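HTH cro/C1-type domain-containing protein (Pseudomonas aeruginosa PAO1, PDB 7CSV) acts as the antitoxin HigA, a dimeric helix-turn-helix protein that probably regulates transcription by recognising specific pseudopalindromic DNA motifs. Local coordinates at residues A[19-25]-A[62-66]; A[50-56]-A[70-74]. One frame throughout, in Å; residues are numbered along the deposited sequence.

Contact 1: A[19-25]-A[62-66]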
loop_
_atom_site.group_PDB
_atom_site.type_symbol
_atom_site.label_atom_id
_atom_site.label_comp_id
_atom_site.label_asym_id
_atom_site.label_seq_id
_atom_site.Cartn_x
_atom_site.Cartn_y
_atom_site.Cartn_z
ATOM N N PHE A 19 4.517 14.486 13.217
ATOM C CA PHE A 19 3.873 15.593 12.522
ATOM C C PHE A 19 2.946 16.371 13.448
ATOM O O PHE A 19 3.145 17.575 13.644
ATOM C CB PHE A 19 3.139 15.067 11.287
ATOM C CG PHE A 19 4.061 14.521 10.234
ATOM C CD1 PHE A 19 4.461 13.197 10.258
ATOM C CD2 PHE A 19 4.553 15.350 9.226
ATOM C CE1 PHE A 19 5.322 12.699 9.299
ATOM C CE2 PHE A 19 5.406 14.858 8.261
ATOM C CZ PHE A 19 5.791 13.520 8.298
ATOM N N LEU A 20 1.935 15.716 14.023
ATOM C CA LEU A 20 0.991 16.442 14.874
ATOM C C LEU A 20 1.684 17.014 16.104
ATOM O O LEU A 20 1.504 18.190 16.442
ATOM C CB LEU A 20 -0.164 15.534 15.289
ATOM C CG LEU A 20 -1.052 15.012 14.159
ATOM C CD1 LEU A 20 -2.280 14.327 14.728
ATOM C CD2 LEU A 20 -1.443 16.146 13.213
ATOM N N MET A 21 2.492 16.196 16.787
ATOM C CA MET A 21 3.203 16.701 17.956
ATOM C C MET A 21 4.342 17.632 17.567
ATOM O O MET A 21 4.675 18.550 18.324
ATOM C CB MET A 21 3.732 15.537 18.795
ATOM C CG MET A 21 2.664 14.740 19.484
ATOM S SD MET A 21 3.400 13.554 20.622
ATOM C CE MET A 21 2.336 12.134 20.385
ATOM N N GLU A 22 4.960 17.408 16.407
ATOM C CA GLU A 22 6.068 18.257 15.997
ATOM C C GLU A 22 5.594 19.677 15.741
ATOM O O GLU A 22 6.240 20.639 16.169
ATOM C CB GLU A 22 6.738 17.691 14.749
ATOM C CG GLU A 22 7.732 18.642 14.108
ATOM C CD GLU A 22 9.136 18.433 14.639
ATOM O OE1 GLU A 22 9.340 17.456 15.388
ATOM O OE2 GLU A 22 10.028 19.240 14.307
ATOM N N PHE A 23 4.462 19.828 15.059
ATOM C CA PHE A 23 3.941 21.141 14.705
ATOM C C PHE A 23 2.844 21.632 15.641
ATOM O O PHE A 23 2.261 22.693 15.378
ATOM C CB PHE A 23 3.415 21.125 13.269
ATOM C CG PHE A 23 4.475 20.877 12.244
ATOM C CD1 PHE A 23 5.355 21.883 11.883
ATOM C CD2 PHE A 23 4.590 19.640 11.630
ATOM C CE1 PHE A 23 6.334 21.661 10.930
ATOM C CE2 PHE A 23 5.566 19.412 10.680
ATOM C CZ PHE A 23 6.441 20.424 10.330
ATOM N N ASP A 24 2.534 20.887 16.705
ATOM C CA ASP A 24 1.493 21.262 17.670
ATOM C C ASP A 24 0.125 21.382 16.998
ATOM O O ASP A 24 -0.647 22.305 17.270
ATOM C CB ASP A 24 1.856 22.559 18.403
ATOM C CG ASP A 24 1.068 22.749 19.690
ATOM O OD1 ASP A 24 0.229 21.881 20.024
ATOM O OD2 ASP A 24 1.283 23.777 20.365
ATOM N N ILE A 25 -0.188 20.438 16.117
ATOM C CA ILE A 25 -1.472 20.402 15.425
ATOM C C ILE A 25 -2.340 19.316 16.038
ATOM O O ILE A 25 -1.913 18.161 16.171
ATOM C CB ILE A 25 -1.290 20.164 13.916
ATOM C CG1 ILE A 25 -0.454 21.276 13.293
ATOM C CG2 ILE A 25 -2.642 20.033 13.247
ATOM C CD1 ILE A 25 -0.009 20.970 11.877
ATOM N N TYR A 62 -0.246 18.494 2.454
ATOM C CA TYR A 62 -0.255 19.354 3.631
ATOM C C TYR A 62 1.124 19.430 4.275
ATOM O O TYR A 62 1.585 20.510 4.655
ATOM C CB TYR A 62 -1.281 18.846 4.634
ATOM C CG TYR A 62 -1.501 19.813 5.765
ATOM C CD1 TYR A 62 -1.979 21.087 5.518
ATOM C CD2 TYR A 62 -1.214 19.455 7.067
ATOM C CE1 TYR A 62 -2.177 21.982 6.548
ATOM C CE2 TYR A 62 -1.405 20.338 8.109
ATOM C CZ TYR A 62 -1.889 21.603 7.841
ATOM O OH TYR A 62 -2.082 22.491 8.878
ATOM N N PHE A 63 1.793 18.290 4.427
ATOM C CA PHE A 63 3.024 18.238 5.203
ATOM C C PHE A 63 4.301 18.252 4.362
ATOM O O PHE A 63 5.377 17.994 4.910
ATOM C CB PHE A 63 3.020 16.988 6.086
ATOM C CG PHE A 63 2.087 17.077 7.247
ATOM C CD1 PHE A 63 2.218 18.101 8.178
ATOM C CD2 PHE A 63 1.096 16.126 7.432
ATOM C CE1 PHE A 63 1.372 18.191 9.263
ATOM C CE2 PHE A 63 0.236 16.205 8.525
ATOM C CZ PHE A 63 0.375 17.245 9.445
ATOM N N ASP A 64 4.222 18.544 3.062
ATOM C CA ASP A 64 5.403 18.549 2.192
ATOM C C ASP A 64 6.122 17.195 2.192
ATOM O O ASP A 64 7.322 17.104 2.447
ATOM C CB ASP A 64 6.382 19.664 2.590
ATOM C CG ASP A 64 5.967 21.023 2.078
ATOM O OD1 ASP A 64 5.042 21.110 1.243
ATOM O OD2 ASP A 64 6.582 22.020 2.509
ATOM N N THR A 65 5.377 16.132 1.930
ATOM C CA THR A 65 5.977 14.823 1.700
ATOM C C THR A 65 5.447 14.278 0.384
ATOM O O THR A 65 4.486 14.800 -0.183
ATOM C CB THR A 65 5.655 13.816 2.812
ATOM O OG1 THR A 65 4.273 13.441 2.720
ATOM C CG2 THR A 65 5.947 14.381 4.187
ATOM N N SER A 66 6.065 13.203 -0.096
ATOM C CA SER A 66 5.412 12.468 -1.164
ATOM C C SER A 66 4.188 11.749 -0.605
ATOM O O SER A 66 4.079 11.490 0.598
ATOM C CB SER A 66 6.370 11.460 -1.799
ATOM O OG SER A 66 6.592 10.374 -0.907
#

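Contact 2: A[50-56]-A[70-74]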
loop_
_atom_site.group_PDB
_atom_site.type_symbol
_atom_site.label_atom_id
_atom_site.label_comp_id
_atom_site.label_asym_id
_atom_site.label_seq_id
_atom_site.Cartn_x
_atom_site.Cartn_y
_atom_site.Cartn_z
ATOM N N GLY A 50 -6.739 2.685 8.237
ATOM C CA GLY A 50 -5.523 2.892 7.473
ATOM C C GLY A 50 -5.556 4.156 6.627
ATOM O O GLY A 50 -6.573 4.851 6.526
ATOM N N ILE A 51 -4.405 4.449 6.020
ATOM C CA ILE A 51 -4.258 5.566 5.088
ATOM C C ILE A 51 -4.705 5.112 3.709
ATOM O O ILE A 51 -4.100 4.210 3.116
ATOM C CB ILE A 51 -2.805 6.054 5.029
ATOM C CG1 ILE A 51 -2.252 6.324 6.421
ATOM C CG2 ILE A 51 -2.691 7.295 4.138
ATOM C CD1 ILE A 51 -2.977 7.365 7.124
ATOM N N SER A 52 -5.748 5.745 3.189
ATOM C CA SER A 52 -6.162 5.535 1.814
ATOM C C SER A 52 -5.275 6.339 0.859
ATOM O O SER A 52 -4.570 7.270 1.253
ATOM C CB SER A 52 -7.615 5.959 1.621
ATOM O OG SER A 52 -7.720 7.379 1.711
ATOM N N ALA A 53 -5.348 5.982 -0.426
ATOM C CA ALA A 53 -4.602 6.732 -1.433
ATOM C C ALA A 53 -4.980 8.202 -1.406
ATOM O O ALA A 53 -4.107 9.070 -1.466
ATOM C CB ALA A 53 -4.846 6.150 -2.822
ATOM N N ASP A 54 -6.281 8.494 -1.333
ATOM C CA ASP A 54 -6.729 9.885 -1.309
ATOM C C ASP A 54 -6.166 10.600 -0.094
ATOM O O ASP A 54 -5.650 11.714 -0.207
ATOM C CB ASP A 54 -8.260 9.930 -1.324
ATOM C CG ASP A 54 -8.815 11.339 -1.359
ATOM O OD1 ASP A 54 -8.919 11.906 -2.465
ATOM O OD2 ASP A 54 -9.175 11.858 -0.281
ATOM N N MET A 55 -6.173 9.930 1.065
ATOM C CA MET A 55 -5.633 10.539 2.277
ATOM C C MET A 55 -4.127 10.737 2.182
ATOM O O MET A 55 -3.594 11.705 2.729
ATOM C CB MET A 55 -5.971 9.675 3.497
ATOM C CG MET A 55 -7.246 10.108 4.205
ATOM S SD MET A 55 -7.180 11.781 4.900
ATOM C CE MET A 55 -5.613 11.791 5.724
ATOM N N ALA A 56 -3.419 9.809 1.524
ATOM C CA ALA A 56 -1.975 9.957 1.362
ATOM C C ALA A 56 -1.637 11.172 0.522
ATOM O O ALA A 56 -0.646 11.866 0.782
ATOM C CB ALA A 56 -1.384 8.709 0.709
ATOM N N TRP A 70 3.484 8.085 2.864
ATOM C CA TRP A 70 2.397 7.586 3.699
ATOM C C TRP A 70 1.938 6.211 3.258
ATOM O O TRP A 70 1.612 5.372 4.101
ATOM C CB TRP A 70 1.231 8.569 3.673
ATOM C CG TRP A 70 1.648 9.860 4.253
ATOM C CD1 TRP A 70 2.047 10.967 3.575
ATOM C CD2 TRP A 70 1.787 10.158 5.639
ATOM N NE1 TRP A 70 2.393 11.959 4.455
ATOM C CE2 TRP A 70 2.245 11.493 5.731
ATOM C CE3 TRP A 70 1.548 9.440 6.812
ATOM C CZ2 TRP A 70 2.476 12.123 6.955
ATOM C CZ3 TRP A 70 1.781 10.067 8.030
ATOM C CH2 TRP A 70 2.231 11.397 8.090
ATOM N N MET A 71 1.887 5.963 1.948
ATOM C CA MET A 71 1.443 4.652 1.495
ATOM C C MET A 71 2.466 3.591 1.844
ATOM O O MET A 71 2.095 2.435 2.063
ATOM C CB MET A 71 1.187 4.643 -0.005
ATOM C CG MET A 71 -0.000 5.507 -0.404
ATOM S SD MET A 71 -1.583 5.033 0.298
ATOM C CE MET A 71 -1.991 3.647 -0.769
ATOM N N ASN A 72 3.748 3.963 1.885
ATOM C CA ASN A 72 4.777 3.000 2.279
ATOM C C ASN A 72 4.647 2.640 3.752
ATOM O O ASN A 72 4.836 1.478 4.133
ATOM C CB ASN A 72 6.174 3.562 1.983
ATOM C CG ASN A 72 6.499 3.619 0.488
ATOM O OD1 ASN A 72 5.843 2.971 -0.340
ATOM N ND2 ASN A 72 7.527 4.395 0.142
ATOM N N LEU A 73 4.314 3.621 4.604
ATOM C CA LEU A 73 4.059 3.299 6.007
ATOM C C LEU A 73 2.848 2.390 6.135
ATOM O O LEU A 73 2.847 1.441 6.932
ATOM C CB LEU A 73 3.837 4.576 6.813
ATOM C CG LEU A 73 5.017 5.540 6.912
ATOM C CD1 LEU A 73 4.594 6.801 7.653
ATOM C CD2 LEU A 73 6.190 4.854 7.607
ATOM N N GLN A 74 1.814 2.658 5.341
ATOM C CA GLN A 74 0.616 1.833 5.379
ATOM C C GLN A 74 0.911 0.413 4.919
ATOM O O GLN A 74 0.460 -0.556 5.541
ATOM C CB GLN A 74 -0.474 2.463 4.508
ATOM C CG GLN A 74 -1.751 1.622 4.451
ATOM C CD GLN A 74 -2.415 1.505 5.793
ATOM O OE1 GLN A 74 -2.475 2.469 6.559
ATOM N NE2 GLN A 74 -2.913 0.308 6.109
#

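Contact 1: A[19-25]-A[62-66]
In the helical bundle of this Cro/C1-type helix-turn-helix fold, the end of helix 11-23 packs against the end of helix 53-63 through a small aromatic cluster centred on Phe63. The Phe63 ring is held on both faces. Over one lies Phe19, which brings CD2 to 3.6 Å from Phe63 CG, toward the rim of the ring, while its CB makes a CH-pi contact 4.1 Å from the Phe63 ring centroid. The two phenyl planes meet at 48°, neither parallel nor perpendicular, and the centroids lie 4.9 Å apart. On the opposite face Tyr62 of the same segment brings its CD2 3.5 Å above the plane and over the ring centre; Tyr62 CG, anti to the backbone N (chi1 -171°), directs the phenol there.

Ile25 CD1 meets the Phe63 ring at its edge, 4.1 Å from CE1, and also meets the edge of the Tyr62 ring, so one slim methyl serves two aromatics. Leu20 CD2 and Phe23 CD2 approach Phe63 obliquely, and Thr65 CG2 lies 4.1 Å from Phe19 CE2. Phe, Leu and Ile suit this place because, apart from Tyr62 OH beside Ile25 CD1, the segments meet through carbon atoms, by van der Waals contact and the exclusion of water. Each helix is followed by an aspartate of positive phi, Asp24 and Asp64, where the chain turns away. Helix 27-34 receives Tyr62 and Phe63 on Leu30, while Leu97 of the second subunit packs on Phe23 and Ile25.

Contact 2: A[50-56]-A[70-74]
OE1 of Gln74 accepts the backbone N-H of Ile51 at 2.8 Å, with an N-H...O angle of 164°. The bond is nearly straight at the hydrogen, yet the donor stands well above the amide plane, 60° out of it. Gln74 reaches this position because its chain leaves with CG opposite the backbone N (chi1 178°) and then bends at chi2, which folds the amide back over the Gly50-Ile51 backbone. Gly50, with no side chain, lets its CA pass 3.2 Å from Gln74 OE1. The other end of the amide is also used: NE2 hydrogen-bonds to Ser78 OG, one turn further along the helix.

In this Cro/C1-type helix-turn-helix fold, the Ile51-Gln74 bond ties the loop before helix 53-63 to the long helix 67-93. The start of helix 53-63 is capped by Ser52, the N-cap residue, whose OG takes the N-H of Met55.

Beyond this bond, toward Ala56 and Trp70, the contact is apolar. Ala56 is small enough to let the helices come close: its CB lies 4.0 Å from Trp70 CB and 3.7 Å from Met71 CG. Met71, bent at both chi2 and chi3, curls its thioether along the first turn of helix 53-63, with SD 3.9 Å from Ala53 CA. Branched Ile51 sets CG2 4.1 Å from Trp70 CB and also packs on Leu59 and on Ile44 of helix 38-45. Leu79 of the second subunit lies against Met71, and Ala82 of that subunit against Ala53.

How the contacts relate
Contacts 1 and 2 lie at the two ends of helix 53-63, their centres 15 Å apart, and their segments alternate along the chain. Trp70 of contact 2 bridges them: its indole CH2 comes within 3.6 Å of Phe19 CE1, and its CZ2 within 4.3 Å of Phe63 CD2. NE1 of the same indole makes a weak hydrogen bond, 3.0 Å long, to Thr65 OG1. A single large indole thus extends the aromatic cluster of 19-25 and 62-66 toward the packing of 50-56 on 70-74. Both contacts also touch the second subunit of the dimer.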